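Local atomic coordinates of sialidase B (PDB entry 4XHX), a protein that hydrolyses terminal alpha-linked sialic acids from oligosaccharides, glycoproteins and glycolipids as a family 33 exo-sialidase. Residues F287-I292 / L452-G457; Y205-T210 / Y613-I618; I495-A500 / T516-T521. The protein carries 1 engineered substitution. All coordinates share one frame; numbering follows the deposited sequence.

Contact 1 of 3, residues F287-I292 / L452-G457; sequences FIDSSI and LCPGQG. With OPX ((1s,3R,4S)-1-[(cyclohexylamino)methyl]-3,4-dihydroxycyclopentanesulfonic acid), chain C; JKK (2-[(3-chlorobenzyl)amino]ethanesulfonic acid), chain B.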
loop_
_atom_site.group_PDB
_atom_site.type_symbol
_atom_site.label_atom_id
_atom_site.label_comp_id
_atom_site.label_asym_id
_atom_site.label_seq_id
_atom_site.Cartn_x
_atom_site.Cartn_y
_atom_site.Cartn_z
ATOM N N PHE A 287 -12.153 -2.595 -6.966
ATOM C CA PHE A 287 -12.439 -1.670 -5.867
ATOM C C PHE A 287 -11.151 -0.916 -5.552
ATOM O O PHE A 287 -10.064 -1.349 -5.926
ATOM C CB PHE A 287 -12.908 -2.429 -4.624
ATOM C CG PHE A 287 -14.103 -3.291 -4.865
ATOM C CD1 PHE A 287 -13.951 -4.594 -5.322
ATOM C CD2 PHE A 287 -15.382 -2.797 -4.649
ATOM C CE1 PHE A 287 -15.043 -5.390 -5.548
ATOM C CE2 PHE A 287 -16.487 -3.588 -4.872
ATOM C CZ PHE A 287 -16.317 -4.890 -5.323
ATOM N N ILE A 288 -11.263 0.217 -4.875
ATOM C CA ILE A 288 -10.078 0.990 -4.531
ATOM C C ILE A 288 -10.448 1.983 -3.451
ATOM O O ILE A 288 -11.562 2.499 -3.442
ATOM C CB ILE A 288 -9.486 1.695 -5.794
ATOM C CG1 ILE A 288 -8.282 2.570 -5.446
ATOM C CG2 ILE A 288 -10.550 2.495 -6.521
ATOM C CD1 ILE A 288 -7.527 3.094 -6.693
ATOM N N ASP A 289 -9.524 2.213 -2.521
ATOM C CA ASP A 289 -9.712 3.168 -1.427
ATOM C C ASP A 289 -10.852 2.785 -0.480
ATOM O O ASP A 289 -12.015 3.095 -0.720
ATOM C CB ASP A 289 -9.910 4.597 -1.946
ATOM C CG ASP A 289 -8.655 5.174 -2.595
ATOM O OD1 ASP A 289 -7.582 4.527 -2.557
ATOM O OD2 ASP A 289 -8.746 6.287 -3.145
ATOM N N SER A 290 -10.505 2.134 0.622
ATOM C CA SER A 290 -11.509 1.724 1.592
ATOM C C SER A 290 -11.414 2.566 2.859
ATOM O O SER A 290 -10.362 3.119 3.174
ATOM C CB SER A 290 -11.359 0.233 1.929
ATOM O OG SER A 290 -10.085 -0.018 2.476
ATOM N N SER A 291 -12.522 2.632 3.590
ATOM C CA SER A 291 -12.599 3.362 4.849
ATOM C C SER A 291 -13.520 2.607 5.820
ATOM O O SER A 291 -14.499 1.985 5.398
ATOM C CB SER A 291 -13.141 4.760 4.593
ATOM O OG SER A 291 -13.004 5.564 5.740
ATOM N N ILE A 292 -13.220 2.677 7.117
ATOM C CA ILE A 292 -13.945 1.903 8.131
ATOM C C ILE A 292 -14.509 2.795 9.243
ATOM O O ILE A 292 -13.907 3.801 9.613
ATOM C CB ILE A 292 -13.021 0.861 8.814
ATOM C CG1 ILE A 292 -12.474 -0.143 7.803
ATOM C CG2 ILE A 292 -13.758 0.092 9.942
ATOM C CD1 ILE A 292 -11.537 -1.135 8.437
ATOM N N LEU A 452 -14.019 8.322 -2.259
ATOM C CA LEU A 452 -13.915 8.057 -0.825
ATOM C C LEU A 452 -12.538 8.437 -0.288
ATOM O O LEU A 452 -11.519 8.206 -0.936
ATOM C CB LEU A 452 -14.211 6.587 -0.518
ATOM C CG LEU A 452 -14.366 6.215 0.958
ATOM C CD1 LEU A 452 -15.611 6.819 1.560
ATOM C CD2 LEU A 452 -14.355 4.716 1.150
ATOM N N CYS A 453 -12.506 9.043 0.891
ATOM C CA CYS A 453 -11.236 9.278 1.565
ATOM C C CYS A 453 -10.862 8.026 2.320
ATOM O O CYS A 453 -11.571 7.618 3.238
ATOM C CB CYS A 453 -11.341 10.460 2.527
ATOM S SG CYS A 453 -11.814 12.019 1.715
ATOM N N PRO A 454 -9.745 7.395 1.930
ATOM C CA PRO A 454 -9.361 6.141 2.577
ATOM C C PRO A 454 -8.918 6.351 4.014
ATOM O O PRO A 454 -8.391 7.411 4.349
ATOM C CB PRO A 454 -8.185 5.661 1.731
ATOM C CG PRO A 454 -7.634 6.901 1.099
ATOM C CD PRO A 454 -8.858 7.726 0.801
ATOM N N GLY A 455 -9.141 5.339 4.851
ATOM C CA GLY A 455 -8.725 5.375 6.242
ATOM C C GLY A 455 -9.865 5.061 7.195
ATOM O O GLY A 455 -10.442 3.965 7.171
ATOM N N GLN A 456 -10.204 6.040 8.023
ATOM C CA GLN A 456 -11.298 5.887 8.983
ATOM C C GLN A 456 -12.443 6.847 8.714
ATOM O O GLN A 456 -12.231 8.007 8.329
ATOM C CB GLN A 456 -10.812 6.138 10.405
ATOM C CG GLN A 456 -9.539 5.414 10.809
ATOM C CD GLN A 456 -9.213 5.669 12.282
ATOM O OE1 GLN A 456 -9.675 6.656 12.872
ATOM N NE2 GLN A 456 -8.422 4.786 12.878
ATOM N N GLY A 457 -13.668 6.367 8.919
ATOM C CA GLY A 457 -14.799 7.265 9.050
ATOM C C GLY A 457 -14.804 7.729 10.499
ATOM O O GLY A 457 -13.933 7.328 11.290
HETATM C CAF OPX C . -8.706 3.271 23.554
HETATM C CAG OPX C . -10.122 3.562 23.925
HETATM C CAH OPX C . -8.599 2.833 22.126
HETATM C CAI OPX C . -10.812 4.493 22.962
HETATM C CAJ OPX C . -9.315 3.762 21.161
HETATM C CAK OPX C . -11.491 4.429 19.247
HETATM C CAL OPX C . -10.795 6.213 17.661
HETATM C CAM OPX C . -12.201 4.505 16.796
HETATM C CAO OPX C . -10.739 6.147 16.177
HETATM C CAP OPX C . -11.043 4.776 15.872
HETATM C CAQ OPX C . -10.726 4.005 21.535
HETATM C CAR OPX C . -11.900 5.312 18.041
HETATM N NAN OPX C . -11.338 5.010 20.620
HETATM O OAA OPX C . -12.913 7.166 19.667
HETATM O OAB OPX C . -13.538 7.239 17.382
HETATM O OAC OPX C . -9.473 6.467 15.719
HETATM O OAD OPX C . -9.964 3.968 16.205
HETATM O OAE OPX C . -14.431 5.569 18.748
HETATM S SAS OPX C . -13.256 6.365 18.471
HETATM C CAE JKK B . -9.992 6.342 -6.788
HETATM C CAF JKK B . -9.779 5.729 -8.069
HETATM C CAG JKK B . -8.999 7.195 -6.261
HETATM C CAH JKK B . -7.617 6.820 -8.277
HETATM C CAI JKK B . -4.461 8.395 -5.646
HETATM C CAJ JKK B . -3.223 7.621 -5.255
HETATM C CAK JKK B . -6.734 8.343 -6.444
HETATM C CAM JKK B . -8.606 5.966 -8.798
HETATM C CAN JKK B . -7.826 7.445 -7.001
HETATM N NAL JKK B . -5.588 7.577 -5.997
HETATM O OAA JKK B . -1.621 9.796 -4.877
HETATM O OAB JKK B . -1.390 8.521 -6.952
HETATM O OAC JKK B . -0.544 7.602 -4.911
HETATM S SAO JKK B . -1.607 8.412 -5.505
HETATM CL CL JKK B . -8.360 5.217 -10.354
HETATM O O HOH W 1 -13.679 8.125 4.271
#

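Contact 2 of 3, residues Y205-T210 / Y613-I618; sequences YFRIPT and YAYSAI. With JKK (2-[(3-chlorobenzyl)amino]ethanesulfonic acid), chain B.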
loop_
_atom_site.group_PDB
_atom_site.type_symbol
_atom_site.label_atom_id
_atom_site.label_comp_id
_atom_site.label_asym_id
_atom_site.label_seq_id
_atom_site.Cartn_x
_atom_site.Cartn_y
_atom_site.Cartn_z
ATOM N N TYR A 205 0.730 -7.500 -4.324
ATOM C CA TYR A 205 0.904 -6.082 -3.971
ATOM C C TYR A 205 -0.234 -5.549 -3.105
ATOM O O TYR A 205 -1.355 -6.046 -3.172
ATOM C CB TYR A 205 1.028 -5.243 -5.245
ATOM C CG TYR A 205 2.017 -5.865 -6.193
ATOM C CD1 TYR A 205 3.376 -5.752 -5.960
ATOM C CD2 TYR A 205 1.590 -6.648 -7.265
ATOM C CE1 TYR A 205 4.303 -6.356 -6.798
ATOM C CE2 TYR A 205 2.505 -7.258 -8.114
ATOM C CZ TYR A 205 3.862 -7.103 -7.880
ATOM O OH TYR A 205 4.784 -7.705 -8.716
ATOM N N PHE A 206 0.066 -4.545 -2.286
ATOM C CA PHE A 206 -0.935 -3.919 -1.437
ATOM C C PHE A 206 -0.685 -2.420 -1.351
ATOM O O PHE A 206 0.468 -1.954 -1.383
ATOM C CB PHE A 206 -0.922 -4.530 -0.024
ATOM C CG PHE A 206 -1.140 -6.014 -0.009
ATOM C CD1 PHE A 206 -2.423 -6.537 0.041
ATOM C CD2 PHE A 206 -0.061 -6.882 -0.068
ATOM C CE1 PHE A 206 -2.634 -7.910 0.040
ATOM C CE2 PHE A 206 -0.255 -8.261 -0.080
ATOM C CZ PHE A 206 -1.546 -8.775 -0.014
ATOM N N ARG A 207 -1.772 -1.663 -1.259
ATOM C CA ARG A 207 -1.690 -0.229 -1.009
ATOM C C ARG A 207 -2.903 0.211 -0.204
ATOM O O ARG A 207 -3.858 -0.549 -0.048
ATOM C CB ARG A 207 -1.645 0.556 -2.325
ATOM C CG ARG A 207 -0.266 0.676 -2.947
ATOM C CD ARG A 207 -0.182 1.957 -3.804
ATOM N NE ARG A 207 -0.387 3.174 -3.011
ATOM C CZ ARG A 207 -0.495 4.392 -3.544
ATOM N NH1 ARG A 207 -0.422 4.544 -4.865
ATOM N NH2 ARG A 207 -0.677 5.459 -2.768
ATOM N N ILE A 208 -2.868 1.454 0.264
ATOM C CA ILE A 208 -4.014 2.081 0.912
ATOM C C ILE A 208 -4.446 1.364 2.219
ATOM O O ILE A 208 -5.579 0.921 2.338
ATOM C CB ILE A 208 -5.225 2.205 -0.082
ATOM C CG1 ILE A 208 -4.770 2.492 -1.540
ATOM C CG2 ILE A 208 -6.188 3.264 0.381
ATOM C CD1 ILE A 208 -3.954 3.772 -1.745
ATOM N N PRO A 209 -3.528 1.247 3.204
ATOM C CA PRO A 209 -3.879 0.613 4.481
ATOM C C PRO A 209 -4.866 1.447 5.287
ATOM O O PRO A 209 -4.840 2.686 5.200
ATOM C CB PRO A 209 -2.545 0.596 5.231
ATOM C CG PRO A 209 -1.785 1.776 4.670
ATOM C CD PRO A 209 -2.125 1.710 3.199
ATOM N N THR A 210 -5.720 0.768 6.057
ATOM C CA THR A 210 -6.546 1.400 7.091
ATOM C C THR A 210 -6.391 0.666 8.424
ATOM O O THR A 210 -5.982 -0.508 8.458
ATOM C CB THR A 210 -8.024 1.405 6.707
ATOM O OG1 THR A 210 -8.579 0.087 6.887
ATOM C CG2 THR A 210 -8.183 1.867 5.239
ATOM N N TYR A 613 8.008 6.691 2.795
ATOM C CA TYR A 613 6.828 6.689 3.636
ATOM C C TYR A 613 5.746 7.385 2.864
ATOM O O TYR A 613 5.917 8.533 2.452
ATOM C CB TYR A 613 7.109 7.455 4.929
ATOM C CG TYR A 613 6.079 7.261 6.017
ATOM C CD1 TYR A 613 6.212 6.229 6.942
ATOM C CD2 TYR A 613 4.995 8.133 6.151
ATOM C CE1 TYR A 613 5.282 6.045 7.967
ATOM C CE2 TYR A 613 4.057 7.967 7.176
ATOM C CZ TYR A 613 4.212 6.909 8.086
ATOM O OH TYR A 613 3.314 6.711 9.111
ATOM N N ALA A 614 4.634 6.692 2.645
ATOM C CA ALA A 614 3.555 7.267 1.859
ATOM C C ALA A 614 2.211 7.212 2.601
ATOM O O ALA A 614 2.079 7.784 3.697
ATOM C CB ALA A 614 3.489 6.618 0.475
ATOM N N TYR A 615 1.217 6.538 2.029
ATOM C CA TYR A 615 -0.088 6.447 2.692
ATOM C C TYR A 615 0.075 5.721 4.015
ATOM O O TYR A 615 0.923 4.836 4.134
ATOM C CB TYR A 615 -1.092 5.702 1.834
ATOM C CG TYR A 615 -1.743 6.528 0.747
ATOM C CD1 TYR A 615 -0.988 7.373 -0.059
ATOM C CD2 TYR A 615 -3.103 6.434 0.499
ATOM C CE1 TYR A 615 -1.570 8.111 -1.079
ATOM C CE2 TYR A 615 -3.704 7.176 -0.520
ATOM C CZ TYR A 615 -2.925 8.015 -1.308
ATOM O OH TYR A 615 -3.487 8.766 -2.326
ATOM N N SER A 616 -0.739 6.080 5.008
ATOM C CA SER A 616 -0.564 5.506 6.335
ATOM C C SER A 616 -1.891 5.357 7.064
ATOM O O SER A 616 -2.855 6.058 6.763
ATOM C CB SER A 616 0.388 6.371 7.160
ATOM O OG SER A 616 -0.173 7.656 7.374
ATOM N N ALA A 617 -1.927 4.429 8.012
ATOM C CA ALA A 617 -3.067 4.270 8.907
ATOM C C ALA A 617 -2.571 4.319 10.338
ATOM O O ALA A 617 -1.547 3.721 10.672
ATOM C CB ALA A 617 -3.773 2.945 8.642
ATOM N N ILE A 618 -3.287 5.029 11.199
ATOM C CA ILE A 618 -2.933 5.009 12.611
ATOM C C ILE A 618 -4.159 4.812 13.472
ATOM O O ILE A 618 -5.238 5.320 13.175
ATOM C CB ILE A 618 -2.197 6.286 13.077
ATOM C CG1 ILE A 618 -3.011 7.536 12.730
ATOM C CG2 ILE A 618 -0.818 6.376 12.436
ATOM C CD1 ILE A 618 -2.426 8.774 13.298
HETATM C CAE JKK B . -9.992 6.342 -6.788
HETATM C CAF JKK B . -9.779 5.729 -8.069
HETATM C CAG JKK B . -8.999 7.195 -6.261
HETATM C CAH JKK B . -7.617 6.820 -8.277
HETATM C CAI JKK B . -4.461 8.395 -5.646
HETATM C CAJ JKK B . -3.223 7.621 -5.255
HETATM C CAK JKK B . -6.734 8.343 -6.444
HETATM C CAM JKK B . -8.606 5.966 -8.798
HETATM C CAN JKK B . -7.826 7.445 -7.001
HETATM N NAL JKK B . -5.588 7.577 -5.997
HETATM O OAA JKK B . -1.621 9.796 -4.877
HETATM O OAB JKK B . -1.390 8.521 -6.952
HETATM O OAC JKK B . -0.544 7.602 -4.911
HETATM S SAO JKK B . -1.607 8.412 -5.505
HETATM CL CL JKK B . -8.360 5.217 -10.354
HETATM O O HOH W 2 -5.479 5.215 6.503
#

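Contact 3 of 3, residues I495-A500 / T516-T521; sequences IPFKNA and TFFRTT. With JKK (2-[(3-chlorobenzyl)amino]ethanesulfonic acid), chain B.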
loop_
_atom_site.group_PDB
_atom_site.type_symbol
_atom_site.label_atom_id
_atom_site.label_comp_id
_atom_site.label_asym_id
_atom_site.label_seq_id
_atom_site.Cartn_x
_atom_site.Cartn_y
_atom_site.Cartn_z
ATOM N N ILE A 495 -13.484 23.912 -0.948
ATOM C CA ILE A 495 -12.085 24.097 -0.650
ATOM C C ILE A 495 -11.458 24.899 -1.797
ATOM O O ILE A 495 -11.983 24.885 -2.910
ATOM C CB ILE A 495 -11.390 22.727 -0.439
ATOM C CG1 ILE A 495 -11.581 21.830 -1.654
ATOM C CG2 ILE A 495 -11.958 22.017 0.790
ATOM C CD1 ILE A 495 -10.821 20.519 -1.540
ATOM N N PRO A 496 -10.354 25.623 -1.528
ATOM C CA PRO A 496 -9.746 26.496 -2.547
ATOM C C PRO A 496 -8.953 25.738 -3.609
ATOM O O PRO A 496 -7.864 26.172 -3.968
ATOM C CB PRO A 496 -8.775 27.375 -1.735
ATOM C CG PRO A 496 -9.125 27.157 -0.288
ATOM C CD PRO A 496 -9.697 25.772 -0.219
ATOM N N PHE A 497 -9.483 24.623 -4.096
ATOM C CA PHE A 497 -8.756 23.796 -5.053
ATOM C C PHE A 497 -9.695 23.253 -6.112
ATOM O O PHE A 497 -10.778 22.772 -5.796
ATOM C CB PHE A 497 -8.090 22.604 -4.351
ATOM C CG PHE A 497 -7.243 22.989 -3.179
ATOM C CD1 PHE A 497 -5.958 23.466 -3.367
ATOM C CD2 PHE A 497 -7.737 22.886 -1.892
ATOM C CE1 PHE A 497 -5.190 23.837 -2.295
ATOM C CE2 PHE A 497 -6.972 23.258 -0.816
ATOM C CZ PHE A 497 -5.693 23.739 -1.019
ATOM N N LYS A 498 -9.274 23.329 -7.368
ATOM C CA LYS A 498 -9.909 22.550 -8.417
ATOM C C LYS A 498 -9.077 21.277 -8.620
ATOM O O LYS A 498 -7.839 21.315 -8.617
ATOM C CB LYS A 498 -10.009 23.360 -9.714
ATOM C CG LYS A 498 -10.746 22.652 -10.855
ATOM C CD LYS A 498 -10.725 23.475 -12.154
ATOM C CE LYS A 498 -11.433 22.743 -13.300
ATOM N NZ LYS A 498 -11.555 23.565 -14.546
ATOM N N ASN A 499 -9.769 20.151 -8.757
ATOM C CA ASN A 499 -9.139 18.865 -9.061
ATOM C C ASN A 499 -8.005 18.426 -8.127
ATOM O O ASN A 499 -7.055 17.761 -8.554
ATOM C CB ASN A 499 -8.680 18.822 -10.523
ATOM C CG ASN A 499 -9.839 18.666 -11.489
ATOM O OD1 ASN A 499 -10.136 19.567 -12.275
ATOM N ND2 ASN A 499 -10.501 17.516 -11.432
ATOM N N ALA A 500 -8.104 18.792 -6.855
ATOM C CA ALA A 500 -7.189 18.248 -5.870
ATOM C C ALA A 500 -7.606 16.818 -5.526
ATOM O O ALA A 500 -8.767 16.434 -5.673
ATOM C CB ALA A 500 -7.153 19.115 -4.621
ATOM N N THR A 516 -10.914 18.331 10.478
ATOM C CA THR A 516 -10.590 17.510 9.331
ATOM C C THR A 516 -9.247 17.969 8.779
ATOM O O THR A 516 -9.077 19.153 8.493
ATOM C CB THR A 516 -11.638 17.717 8.226
ATOM O OG1 THR A 516 -12.930 17.326 8.709
ATOM C CG2 THR A 516 -11.279 16.906 6.997
ATOM N N PHE A 517 -8.305 17.039 8.622
ATOM C CA PHE A 517 -7.016 17.344 7.995
ATOM C C PHE A 517 -7.005 16.769 6.591
ATOM O O PHE A 517 -7.464 15.646 6.374
ATOM C CB PHE A 517 -5.848 16.794 8.823
ATOM C CG PHE A 517 -5.825 17.298 10.241
ATOM C CD1 PHE A 517 -5.231 18.518 10.549
ATOM C CD2 PHE A 517 -6.423 16.567 11.260
ATOM C CE1 PHE A 517 -5.238 18.999 11.859
ATOM C CE2 PHE A 517 -6.427 17.037 12.573
ATOM C CZ PHE A 517 -5.830 18.247 12.877
ATOM N N PHE A 518 -6.507 17.534 5.622
ATOM C CA PHE A 518 -6.539 17.028 4.256
ATOM C C PHE A 518 -5.373 17.398 3.358
ATOM O O PHE A 518 -4.718 18.436 3.532
ATOM C CB PHE A 518 -7.897 17.283 3.559
ATOM C CG PHE A 518 -8.256 18.740 3.363
ATOM C CD1 PHE A 518 -8.896 19.458 4.371
ATOM C CD2 PHE A 518 -8.025 19.368 2.143
ATOM C CE1 PHE A 518 -9.255 20.791 4.186
ATOM C CE2 PHE A 518 -8.385 20.705 1.941
ATOM C CZ PHE A 518 -9.003 21.418 2.957
ATOM N N ARG A 519 -5.146 16.501 2.403
ATOM C CA ARG A 519 -4.164 16.636 1.335
ATOM C C ARG A 519 -4.565 17.744 0.381
ATOM O O ARG A 519 -5.743 17.892 0.058
ATOM C CB ARG A 519 -4.109 15.310 0.568
ATOM C CG ARG A 519 -3.140 15.262 -0.606
ATOM C CD ARG A 519 -3.212 13.890 -1.248
ATOM N NE ARG A 519 -2.565 13.834 -2.552
ATOM C CZ ARG A 519 -2.319 12.692 -3.192
ATOM N NH1 ARG A 519 -2.678 11.532 -2.645
ATOM N NH2 ARG A 519 -1.720 12.713 -4.372
ATOM N N THR A 520 -3.591 18.525 -0.068
ATOM C CA THR A 520 -3.862 19.607 -1.014
ATOM C C THR A 520 -2.853 19.591 -2.161
ATOM O O THR A 520 -2.117 18.622 -2.346
ATOM C CB THR A 520 -3.747 20.984 -0.338
ATOM O OG1 THR A 520 -2.371 21.258 -0.042
ATOM C CG2 THR A 520 -4.586 21.046 0.954
ATOM N N THR A 521 -2.789 20.686 -2.907
ATOM C CA THR A 521 -1.759 20.811 -3.931
ATOM C C THR A 521 -0.779 21.950 -3.635
ATOM O O THR A 521 -0.082 22.421 -4.525
ATOM C CB THR A 521 -2.385 21.009 -5.303
ATOM O OG1 THR A 521 -3.221 22.165 -5.269
ATOM C CG2 THR A 521 -3.239 19.789 -5.674
HETATM C CAE JKK B . -9.992 6.342 -6.788
HETATM C CAF JKK B . -9.779 5.729 -8.069
HETATM C CAG JKK B . -8.999 7.195 -6.261
HETATM C CAH JKK B . -7.617 6.820 -8.277
HETATM C CAI JKK B . -4.461 8.395 -5.646
HETATM C CAJ JKK B . -3.223 7.621 -5.255
HETATM C CAK JKK B . -6.734 8.343 -6.444
HETATM C CAM JKK B . -8.606 5.966 -8.798
HETATM C CAN JKK B . -7.826 7.445 -7.001
HETATM N NAL JKK B . -5.588 7.577 -5.997
HETATM O OAA JKK B . -1.621 9.796 -4.877
HETATM O OAB JKK B . -1.390 8.521 -6.952
HETATM O OAC JKK B . -0.544 7.602 -4.911
HETATM S SAO JKK B . -1.607 8.412 -5.505
HETATM CL CL JKK B . -8.360 5.217 -10.354
#

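Contact 1 of 3, residues F287-I292 / L452-G457
The strand 286-294 grips G455 through both its N and its O: G455 N donates to S290 O at 3.0 Å, and G455 O accepts from I292 N. One step further on, G457 N reaches I292 O at 2.7 Å, unusual in standing well off the carbonyl plane. Three CA-H...O contacts fill in beside the N-H bonds. P454 CA shares S290 O with G455 N, S291 CA shares G455 O with I292 N, and Q456 CA lies against I292 O.

This is parallel pairing, with S291 beside G455 and I292 beside Q456. In the six-bladed beta-propeller of sialidases, 286-294 and 451-459 are the innermost strands of consecutive blades, so the bonds stitch two blades together near the central axis.

The apolar packing is the work of L452 and P454. L452 puts CG anti to its backbone N (chi1 -170°), which brings CD2 over S291 CB at 3.7 Å and close to D289 O. P454 CB lies 4.2 Å from D289 CB. On the polar side, S291 OG donates to a water 3.0 Å away.

Two ligands lie beyond the ends of the paired region. D289 OD2 is 3.3 Å from CAG of the chlorobenzyl ring of JKK, and I288 presses CD1 against that ring with a nearest approach of 3.7 Å to CAM. JKK continues to the arginines R207, R519 and R581, which bind its sulfonate end. Away from that pocket, the extended side chain of Q456 accepts from OPX OAC through OE1 at 2.9 Å, while its NE2 is fixed by L211 O.

Contact 2 of 3, residues Y205-T210 / Y613-I618
One face of the Y615 ring carries R207 NH2, which sits 3.2 Å above the ring plane and is displaced toward the rim. The pair lies where the first and last blades of the sialidase beta-propeller, side by side, close the ring of blades; 205-213 and 616-620 are their innermost strands. The guanidinium meets the tyrosine with its edge, the two planes being 88° apart, in a cation-pi contact that places R207 CZ 4.7 Å from the ring centroid. JKK OAC also lies at the guanidinium edge, in plane, and takes a hydrogen bond from both R207 NH1 and R207 NH2, the latter at 3.0 Å. I208 CD1 comes obliquely to the ring, 3.6 Å from Y615 CD2, with the two side chains pointing the same way.

R207, which probably binds the substrate and here holds the sulfonate of JKK, reaches the pocket by a bend at chi3 (62°). E631 anchors it through a salt bridge to NE and also receives the backbone N of I208 and of Y615. Y615, the probable nucleophile, is hydrogen-bonded through OH to E503.

Away from the sulfonate, the short runs 207-210 and 615-617 are 28° apart in direction and pack by small apolar groups. P209 CB lies 4.3 Å from A617 CB, a methyl that also covers the T210 backbone. A water spans the gap next to them, donating to P209 O at 2.9 Å and to S616 O.

Contact 3 of 3, residues I495-A500 / T516-T521
With CG between its backbone N and carbonyl carbon (chi1 64°), F518 turns its ring toward 495-500, where CZ and CE2 meet I495 CG2 and F497 CE2. F497 keeps CG anti to the carbonyl carbon (chi1 -52°), which carries its own ring toward F518 and T520. F497 CE2 arrives at the edge of the F518 ring, near its plane, 4.0 Å from F518 CE2. These pieces belong to the propeller fold: 495-500 lies in the loop that leads from the third blade into the fourth, and 516-521 covers the end of the fourth blade's second strand, 513-518, and the turn after it.

I495 and F518 point in opposing directions alongside one another, with I495 CG2 3.7 Å from F518 CZ. The far end of the F497 ring presses obliquely on T520, CZ lying 3.4 Å from T520 CB. T520 OG1 is bound instead to K524 O. At the solvent side T521 OG1 lies 3.6 Å from F497 CD1, on an oblique approach to the ring, and T521 CG2 touches A500 CB.

Between F518 and T520, R519 extends into the active site, where E503 and Y551 O hold its guanidinium. JKK OAA lies in plane at the guanidinium edge, accepting hydrogen bonds from R519 NH1 and R519 NH2, both 3.0 Å from OAA.

Contacts 1 and 2 are buried near the propeller axis, with centres 11 Å apart, and they touch directly: I208 CG2 packs on P454 CB and on D289 OD1. Each joins the innermost strands of neighbouring blades, contact 1 by backbone hydrogen bonds, contact 2 by cation-pi and small apolar contacts with a bridging water. Contact 3 lies further out, about 17 Å from contact 1 and 20 Å from contact 2, centre to centre; it packs the loop between blades three and four on a turn of blade four, by aromatic and aliphatic groups, and reaches the surface at T521. All three touch JKK, contacts 2 and 3 through arginines on its sulfonate, and a weak hydrogen bond joins R519 NH1 to Y615 OH.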